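Dehydrogenase (Thermotoga maritima, PDB 3EZY) catalyses the NAD(+)-dependent oxidation of myo-inositol to 2-keto-myo-inositol (scyllo-inosose), probably as part of a myo-inositol degradation pathway. Local coordinates at residues A[41-44]-A[45-49]. Sequence-based numbering, arbitrary orientation.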
loop_
_atom_site.group_PDB
_atom_site.type_symbol
_atom_site.label_atom_id
_atom_site.label_comp_id
_atom_site.label_asym_id
_atom_site.label_seq_id
_atom_site.Cartn_x
_atom_site.Cartn_y
_atom_site.Cartn_z
ATOM N N ARG A 41 12.304 37.300 27.385
ATOM C CA ARG A 41 11.463 38.465 27.096
ATOM C C ARG A 41 10.477 38.185 25.981
ATOM O O ARG A 41 9.268 38.473 26.084
ATOM C CB ARG A 41 12.304 39.601 26.490
ATOM C CG ARG A 41 13.057 40.482 27.385
ATOM C CD ARG A 41 13.687 41.559 26.489
ATOM N NE ARG A 41 12.924 42.796 26.486
ATOM C CZ ARG A 41 13.457 44.002 26.248
ATOM N NH1 ARG A 41 14.744 44.116 25.991
ATOM N NH2 ARG A 41 12.714 45.103 26.291
ATOM N N GLU A 42 11.012 37.696 24.867
ATOM C CA GLU A 42 10.163 37.480 23.708
ATOM C C GLU A 42 9.081 36.446 23.961
ATOM O O GLU A 42 7.936 36.641 23.572
ATOM C CB GLU A 42 10.999 37.169 22.470
ATOM C CG GLU A 42 11.528 38.485 21.886
ATOM C CD GLU A 42 12.746 38.311 20.991
ATOM O OE1 GLU A 42 13.090 37.149 20.647
ATOM O OE2 GLU A 42 13.351 39.345 20.623
ATOM N N MET A 43 9.425 35.357 24.625
ATOM C CA MET A 43 8.441 34.294 24.859
ATOM C C MET A 43 7.427 34.725 25.918
ATOM O O MET A 43 6.253 34.350 25.856
ATOM C CB MET A 43 9.101 32.962 25.236
ATOM C CG MET A 43 9.499 32.033 24.026
ATOM S SD MET A 43 8.193 31.809 22.761
ATOM C CE MET A 43 8.816 32.893 21.504
ATOM N N LYS A 44 7.861 35.531 26.879
ATOM C CA LYS A 44 6.918 36.005 27.880
ATOM C C LYS A 44 5.827 36.783 27.183
ATOM O O LYS A 44 4.643 36.620 27.457
ATOM C CB LYS A 44 7.597 36.898 28.919
ATOM C CG LYS A 44 6.699 37.233 30.120
ATOM C CD LYS A 44 7.240 38.461 30.825
ATOM C CE LYS A 44 6.708 38.601 32.204
ATOM N NZ LYS A 44 5.273 38.881 32.172
ATOM N N GLU A 45 6.234 37.647 26.271
ATOM C CA GLU A 45 5.249 38.456 25.591
ATOM C C GLU A 45 4.424 37.678 24.561
ATOM O O GLU A 45 3.208 37.868 24.473
ATOM C CB GLU A 45 5.900 39.669 24.957
ATOM C CG GLU A 45 4.927 40.802 24.830
ATOM C CD GLU A 45 5.441 41.885 23.931
ATOM O OE1 GLU A 45 6.449 41.623 23.224
ATOM O OE2 GLU A 45 4.830 42.982 23.931
ATOM N N LYS A 46 5.061 36.794 23.794
ATOM C CA LYS A 46 4.321 35.997 22.819
ATOM C C LYS A 46 3.262 35.157 23.526
ATOM O O LYS A 46 2.097 35.104 23.102
ATOM C CB LYS A 46 5.278 35.096 22.037
ATOM C CG LYS A 46 4.684 34.367 20.817
ATOM C CD LYS A 46 5.689 33.334 20.285
ATOM C CE LYS A 46 5.163 32.596 19.034
ATOM N NZ LYS A 46 4.237 31.476 19.399
ATOM N N LEU A 47 3.627 34.514 24.630
ATOM C CA LEU A 47 2.672 33.587 25.232
ATOM C C LEU A 47 1.843 34.163 26.379
ATOM O O LEU A 47 1.044 33.457 26.981
ATOM C CB LEU A 47 3.377 32.282 25.664
ATOM C CG LEU A 47 4.111 31.495 24.574
ATOM C CD1 LEU A 47 4.689 30.242 25.130
ATOM C CD2 LEU A 47 3.199 31.161 23.377
ATOM N N GLY A 48 2.026 35.437 26.698
ATOM C CA GLY A 48 1.291 36.055 27.813
ATOM C C GLY A 48 1.535 35.347 29.141
ATOM O O GLY A 48 0.597 35.012 29.842
ATOM N N VAL A 49 2.793 35.089 29.487
ATOM C CA VAL A 49 3.088 34.331 30.703
ATOM C C VAL A 49 3.198 35.292 31.882
ATOM O O VAL A 49 3.831 36.321 31.768
ATOM C CB VAL A 49 4.425 33.538 30.582
ATOM C CG1 VAL A 49 4.580 32.585 31.735
ATOM C CG2 VAL A 49 4.481 32.798 29.263
#
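Lys44 and Val49 meet where helix 37-47 gives out in the Rossmann domain, at a turn that resembles a Schellman motif in its six-to-one bond and its residue of positive phi. The main-chain N of Val49 turns back to Lys44 O, a 3.1 Å bond lying in the carbonyl plane on a lone pair. Gly48, with phi at 59°, makes the reversal; a positive phi suits glycine, which carries no CB.

The Lys44 side chain closes the same turn a second time. CG sits anti to the backbone N (chi1 -170°), which sends the chain past the carbonyl of Val49, CG passing 3.4 Å from Val49 O. The last torsion bends the chain, and NZ then meets Val49 O at 3.0 Å, almost head-on to the carbonyl. Lys44 thus grips Val49 at both its main-chain polar atoms, through its own O to Val49 N and through NZ to Val49 O. NZ also makes a weak hydrogen bond to Glu50 O. Cut back to an alanine here, the side chain could no longer reach Val49 O, which would probably be left without this charged donor, with the residues after Gly48 likely freer to shift.

Before the turn, ordinary helical bonds run from Glu45 N to Arg41 O, from Lys46 N to Glu42 O at 2.9 Å, and from Leu47 N to Met43 O. The Met43 and Lys46 chains leave the helix alongside one another; Met43 has two conformers, so the closeness of its CE to the lysine chain is doubtful. Leu47 CB rests 3.5 Å from Met43 O.

This helix links strand 27-33 to strand 51-53 in a beta-alpha-beta unit. Met43 packs on Ile32, Leu47 and Val49 both reach Leu29, and Leu47 also touches Ala18 of helix 12-20, where Glu19 forms a salt bridge with Lys46 NZ.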